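Long-range contact in adenylyltransferase and sulfurtransferase uba4 (Chaetomium thermophilum, PDB 6YUB), which probably adenylates and then thiocarboxylates the C terminus of a ubiquitin-like sulfur carrier, serving tRNA wobble-uridine thiolation and molybdenum cofactor biosynthesis: residues P173-C187 / G274-L288. Residues are numbered along the deposited sequence; the frame is centred on the assembly and turned at random.
Sequences PQGVVNKKAAPCYRC and GRKKDCFACGENSTL. With ZN (zinc ion), chain E.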
loop_
_atom_site.group_PDB
_atom_site.type_symbol
_atom_site.label_atom_id
_atom_site.label_comp_id
_atom_site.label_asym_id
_atom_site.label_seq_id
_atom_site.Cartn_x
_atom_site.Cartn_y
_atom_site.Cartn_z
ATOM N N PRO B 173 -24.759 -16.110 13.190
ATOM C CA PRO B 173 -25.329 -17.305 12.555
ATOM C C PRO B 173 -26.118 -16.981 11.291
ATOM O O PRO B 173 -26.726 -15.912 11.161
ATOM C CB PRO B 173 -26.237 -17.890 13.646
ATOM C CG PRO B 173 -25.635 -17.418 14.927
ATOM C CD PRO B 173 -25.055 -16.051 14.636
ATOM N N GLN B 174 -26.102 -17.933 10.363
ATOM C CA GLN B 174 -26.845 -17.813 9.117
ATOM C C GLN B 174 -28.324 -17.569 9.388
ATOM O O GLN B 174 -28.928 -18.217 10.247
ATOM C CB GLN B 174 -26.656 -19.093 8.299
ATOM C CG GLN B 174 -27.273 -19.096 6.916
ATOM C CD GLN B 174 -27.277 -20.489 6.298
ATOM O OE1 GLN B 174 -27.348 -21.493 7.008
ATOM N NE2 GLN B 174 -27.192 -20.554 4.973
ATOM N N GLY B 175 -28.905 -16.617 8.657
ATOM C CA GLY B 175 -30.325 -16.354 8.727
ATOM C C GLY B 175 -30.755 -15.320 9.746
ATOM O O GLY B 175 -31.899 -14.847 9.679
ATOM N N VAL B 176 -29.891 -14.956 10.688
ATOM C CA VAL B 176 -30.240 -13.967 11.703
ATOM C C VAL B 176 -30.189 -12.585 11.066
ATOM O O VAL B 176 -29.132 -12.140 10.605
ATOM C CB VAL B 176 -29.298 -14.055 12.912
ATOM C CG1 VAL B 176 -29.628 -12.979 13.931
ATOM C CG2 VAL B 176 -29.381 -15.440 13.543
ATOM N N VAL B 177 -31.336 -11.904 11.031
ATOM C CA VAL B 177 -31.420 -10.594 10.395
ATOM C C VAL B 177 -32.264 -9.636 11.229
ATOM O O VAL B 177 -32.684 -8.580 10.742
ATOM C CB VAL B 177 -31.989 -10.711 8.966
ATOM C CG1 VAL B 177 -31.051 -11.516 8.081
ATOM C CG2 VAL B 177 -33.379 -11.347 8.995
ATOM N N ASN B 178 -32.518 -9.996 12.487
ATOM C CA ASN B 178 -33.220 -9.119 13.412
ATOM C C ASN B 178 -32.262 -8.289 14.264
ATOM O O ASN B 178 -32.660 -7.787 15.323
ATOM C CB ASN B 178 -34.158 -9.932 14.309
ATOM C CG ASN B 178 -33.416 -10.890 15.216
ATOM O OD1 ASN B 178 -32.334 -11.372 14.880
ATOM N ND2 ASN B 178 -34.001 -11.178 16.373
ATOM N N LYS B 179 -31.018 -8.136 13.822
ATOM C CA LYS B 179 -30.024 -7.339 14.527
ATOM C C LYS B 179 -28.948 -6.951 13.522
ATOM O O LYS B 179 -28.867 -7.509 12.425
ATOM C CB LYS B 179 -29.422 -8.101 15.711
ATOM C CG LYS B 179 -28.855 -9.466 15.337
ATOM C CD LYS B 179 -27.623 -9.828 16.161
ATOM C CE LYS B 179 -27.976 -10.187 17.595
ATOM N NZ LYS B 179 -26.796 -10.736 18.329
ATOM N N LYS B 180 -28.120 -5.984 13.908
ATOM C CA LYS B 180 -27.001 -5.589 13.064
ATOM C C LYS B 180 -26.006 -6.742 12.956
ATOM O O LYS B 180 -25.643 -7.360 13.960
ATOM C CB LYS B 180 -26.317 -4.347 13.628
ATOM C CG LYS B 180 -27.150 -3.078 13.543
ATOM C CD LYS B 180 -26.250 -1.850 13.445
ATOM C CE LYS B 180 -26.933 -0.607 13.993
ATOM N NZ LYS B 180 -27.025 -0.647 15.480
ATOM N N ALA B 181 -25.571 -7.034 11.733
ATOM C CA ALA B 181 -24.670 -8.149 11.497
ATOM C C ALA B 181 -23.723 -7.800 10.359
ATOM O O ALA B 181 -24.085 -7.060 9.438
ATOM C CB ALA B 181 -25.439 -9.436 11.168
ATOM N N ALA B 182 -22.510 -8.351 10.430
ATOM C CA ALA B 182 -21.514 -8.094 9.407
ATOM C C ALA B 182 -21.878 -8.822 8.115
ATOM O O ALA B 182 -22.543 -9.865 8.138
ATOM C CB ALA B 182 -20.135 -8.541 9.887
ATOM N N PRO B 183 -21.448 -8.301 6.971
ATOM C CA PRO B 183 -21.773 -8.951 5.699
ATOM C C PRO B 183 -20.876 -10.145 5.419
ATOM O O PRO B 183 -19.818 -10.330 6.028
ATOM C CB PRO B 183 -21.530 -7.840 4.670
ATOM C CG PRO B 183 -20.423 -7.031 5.278
ATOM C CD PRO B 183 -20.644 -7.078 6.782
ATOM N N CYS B 184 -21.331 -10.969 4.474
ATOM C CA CYS B 184 -20.492 -11.992 3.873
ATOM C C CYS B 184 -20.027 -11.492 2.502
ATOM O O CYS B 184 -20.384 -10.394 2.059
ATOM C CB CYS B 184 -21.246 -13.316 3.765
ATOM S SG CYS B 184 -22.072 -13.556 2.202
ATOM N N TYR B 185 -19.225 -12.309 1.814
ATOM C CA TYR B 185 -18.683 -11.878 0.528
ATOM C C TYR B 185 -19.781 -11.703 -0.516
ATOM O O TYR B 185 -19.659 -10.847 -1.402
ATOM C CB TYR B 185 -17.628 -12.874 0.039
ATOM C CG TYR B 185 -16.798 -12.373 -1.126
ATOM C CD1 TYR B 185 -15.729 -11.508 -0.923
ATOM C CD2 TYR B 185 -17.077 -12.770 -2.425
ATOM C CE1 TYR B 185 -14.965 -11.046 -1.986
ATOM C CE2 TYR B 185 -16.322 -12.315 -3.494
ATOM C CZ TYR B 185 -15.270 -11.454 -3.268
ATOM O OH TYR B 185 -14.518 -10.999 -4.329
ATOM N N ARG B 186 -20.854 -12.495 -0.438
ATOM C CA ARG B 186 -21.961 -12.321 -1.372
ATOM C C ARG B 186 -22.728 -11.036 -1.079
ATOM O O ARG B 186 -23.180 -10.353 -2.004
ATOM C CB ARG B 186 -22.899 -13.524 -1.311
ATOM C CG ARG B 186 -22.352 -14.782 -1.965
ATOM C CD ARG B 186 -23.306 -15.949 -1.769
ATOM N NE ARG B 186 -22.703 -17.221 -2.146
ATOM C CZ ARG B 186 -22.723 -17.734 -3.373
ATOM N NH1 ARG B 186 -23.322 -17.084 -4.363
ATOM N NH2 ARG B 186 -22.142 -18.899 -3.608
ATOM N N CYS B 187 -22.890 -10.695 0.204
ATOM C CA CYS B 187 -23.541 -9.441 0.562
ATOM C C CYS B 187 -22.900 -8.257 -0.151
ATOM O O CYS B 187 -23.583 -7.275 -0.466
ATOM C CB CYS B 187 -23.474 -9.217 2.075
ATOM S SG CYS B 187 -24.477 -10.320 3.081
ATOM N N GLY B 274 -24.127 -3.693 5.782
ATOM C CA GLY B 274 -24.196 -4.856 6.638
ATOM C C GLY B 274 -24.774 -6.053 5.909
ATOM O O GLY B 274 -24.963 -6.056 4.691
ATOM N N ARG B 275 -25.058 -7.098 6.686
ATOM C CA ARG B 275 -25.671 -8.298 6.135
ATOM C C ARG B 275 -26.959 -7.949 5.398
ATOM O O ARG B 275 -27.810 -7.225 5.917
ATOM C CB ARG B 275 -25.957 -9.299 7.257
ATOM C CG ARG B 275 -26.944 -10.397 6.880
ATOM C CD ARG B 275 -27.054 -11.436 7.986
ATOM N NE ARG B 275 -25.824 -12.214 8.120
ATOM C CZ ARG B 275 -25.608 -13.117 9.070
ATOM N NH1 ARG B 275 -26.535 -13.358 9.987
ATOM N NH2 ARG B 275 -24.458 -13.775 9.109
ATOM N N LYS B 276 -27.088 -8.461 4.179
ATOM C CA LYS B 276 -28.307 -8.269 3.405
ATOM C C LYS B 276 -29.357 -9.293 3.815
ATOM O O LYS B 276 -29.056 -10.474 4.013
ATOM C CB LYS B 276 -28.022 -8.380 1.906
ATOM C CG LYS B 276 -27.433 -7.110 1.297
ATOM C CD LYS B 276 -27.333 -7.204 -0.224
ATOM C CE LYS B 276 -28.709 -7.234 -0.886
ATOM N NZ LYS B 276 -28.761 -8.231 -1.997
ATOM N N LYS B 277 -30.602 -8.831 3.943
ATOM C CA LYS B 277 -31.671 -9.708 4.401
ATOM C C LYS B 277 -31.958 -10.817 3.399
ATOM O O LYS B 277 -32.426 -11.893 3.786
ATOM C CB LYS B 277 -32.938 -8.889 4.670
ATOM C CG LYS B 277 -34.005 -9.647 5.444
ATOM C CD LYS B 277 -34.925 -8.711 6.217
ATOM C CE LYS B 277 -35.836 -7.911 5.295
ATOM N NZ LYS B 277 -37.003 -7.344 6.033
ATOM N N ASP B 278 -31.674 -10.585 2.119
ATOM C CA ASP B 278 -31.974 -11.547 1.067
ATOM C C ASP B 278 -30.713 -12.174 0.474
ATOM O O ASP B 278 -30.713 -12.622 -0.671
ATOM C CB ASP B 278 -32.790 -10.892 -0.043
ATOM C CG ASP B 278 -31.992 -9.848 -0.810
ATOM O OD1 ASP B 278 -31.033 -9.288 -0.231
ATOM O OD2 ASP B 278 -32.324 -9.594 -1.988
ATOM N N CYS B 279 -29.626 -12.220 1.247
ATOM C CA CYS B 279 -28.384 -12.782 0.736
ATOM C C CYS B 279 -28.526 -14.285 0.543
ATOM O O CYS B 279 -29.012 -14.991 1.430
ATOM C CB CYS B 279 -27.223 -12.489 1.680
ATOM S SG CYS B 279 -25.741 -13.443 1.267
ATOM N N PHE B 280 -28.081 -14.771 -0.618
ATOM C CA PHE B 280 -28.168 -16.195 -0.925
ATOM C C PHE B 280 -27.584 -17.055 0.189
ATOM O O PHE B 280 -28.104 -18.139 0.478
ATOM C CB PHE B 280 -27.450 -16.476 -2.250
ATOM C CG PHE B 280 -27.284 -17.938 -2.560
ATOM C CD1 PHE B 280 -28.316 -18.659 -3.130
ATOM C CD2 PHE B 280 -26.088 -18.583 -2.293
ATOM C CE1 PHE B 280 -28.165 -20.004 -3.420
ATOM C CE2 PHE B 280 -25.934 -19.934 -2.580
ATOM C CZ PHE B 280 -26.974 -20.638 -3.142
ATOM N N ALA B 281 -26.515 -16.583 0.835
ATOM C CA ALA B 281 -25.763 -17.394 1.783
ATOM C C ALA B 281 -26.120 -17.114 3.239
ATOM O O ALA B 281 -26.396 -18.052 3.995
ATOM C CB ALA B 281 -24.256 -17.176 1.571
ATOM N N CYS B 282 -26.099 -15.845 3.658
ATOM C CA CYS B 282 -26.313 -15.492 5.054
ATOM C C CYS B 282 -27.663 -14.839 5.312
ATOM O O CYS B 282 -27.973 -14.527 6.466
ATOM C CB CYS B 282 -25.189 -14.563 5.542
ATOM S SG CYS B 282 -25.010 -12.997 4.635
ATOM N N GLY B 283 -28.479 -14.640 4.283
ATOM C CA GLY B 283 -29.728 -13.933 4.431
ATOM C C GLY B 283 -30.840 -14.789 5.004
ATOM O O GLY B 283 -30.667 -15.958 5.348
ATOM N N GLU B 284 -32.016 -14.170 5.104
ATOM C CA GLU B 284 -33.200 -14.865 5.589
ATOM C C GLU B 284 -33.593 -15.974 4.621
ATOM O O GLU B 284 -33.457 -15.836 3.403
ATOM C CB GLU B 284 -34.351 -13.872 5.757
ATOM C CG GLU B 284 -35.500 -14.358 6.625
ATOM C CD GLU B 284 -36.502 -13.257 6.925
ATOM O OE1 GLU B 284 -36.894 -12.530 5.984
ATOM O OE2 GLU B 284 -36.888 -13.108 8.105
ATOM N N ASN B 285 -34.073 -17.086 5.176
ATOM C CA ASN B 285 -34.559 -18.214 4.382
ATOM C C ASN B 285 -33.469 -18.802 3.491
ATOM O O ASN B 285 -33.760 -19.411 2.454
ATOM C CB ASN B 285 -35.765 -17.809 3.527
ATOM C CG ASN B 285 -36.910 -17.280 4.355
ATOM O OD1 ASN B 285 -37.197 -17.795 5.434
ATOM N ND2 ASN B 285 -37.572 -16.238 3.857
ATOM N N SER B 286 -32.208 -18.627 3.877
ATOM C CA SER B 286 -31.116 -19.207 3.109
ATOM C C SER B 286 -31.274 -20.720 3.032
ATOM O O SER B 286 -31.623 -21.376 4.016
ATOM C CB SER B 286 -29.769 -18.850 3.739
ATOM O OG SER B 286 -28.704 -19.307 2.930
ATOM N N THR B 287 -31.025 -21.271 1.848
ATOM C CA THR B 287 -31.038 -22.714 1.640
ATOM C C THR B 287 -29.636 -23.278 1.437
ATOM O O THR B 287 -29.491 -24.466 1.124
ATOM C CB THR B 287 -31.931 -23.070 0.448
ATOM O OG1 THR B 287 -31.618 -22.218 -0.660
ATOM C CG2 THR B 287 -33.399 -22.907 0.820
ATOM N N LEU B 288 -28.604 -22.454 1.599
ATOM C CA LEU B 288 -27.232 -22.935 1.550
ATOM C C LEU B 288 -26.945 -23.784 2.780
ATOM O O LEU B 288 -27.284 -23.404 3.906
ATOM C CB LEU B 288 -26.267 -21.754 1.476
ATOM C CG LEU B 288 -24.785 -22.012 1.745
ATOM C CD1 LEU B 288 -24.153 -22.816 0.623
ATOM C CD2 LEU B 288 -24.048 -20.691 1.948
HETATM ZN ZN ZN E . -24.096 -12.566 2.676
HETATM O O HOH W 1 -22.605 -12.293 6.917
#
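R275 NH1 is gripped by two backbone carbonyls, P173 O at 2.8 Å and V176 O at 2.9 Å. The bonds differ in geometry: V176 O lies in the guanidinium plane and is met on a lone pair, whereas P173 O is tilted from that plane and approached from above its carbonyl plane. A bend at chi3 turns the guanidinium into the type II turn P173-V176, with A181 CB over one face and C282 O over the opposite one. NH2 is held by T172 O and by a water that also donates to A182 O. From the second position of the same turn, Q174, with CG anti to the backbone N (chi1 -175°) and the chain extended beyond it, brings NE2 to 2.8 Å from A281 O and 3.0 Å from L288 O, both in its amide plane. The two segments also share the Cys4 zinc site of the ThiF/MoeB-type adenylyltransferase domain, each giving one CxxC pair: C184, C187 and C279 SG each stand 2.3 Å from the zinc ion, C282 SG 2.2 Å. Backbone N-H groups donate to three of the four sulfurs, probably tempering their charge: K276 N to C187 SG (3.4 Å, 174°), A281 N and C282 N to C279 SG, and C184 N and C187 N to each other's SG in a capping box. F280 CD2 lies over one face of the R186 guanidinium, 3.6 Å from R186 CZ, planes 54° apart; R186 NH2 salt-bridges D143.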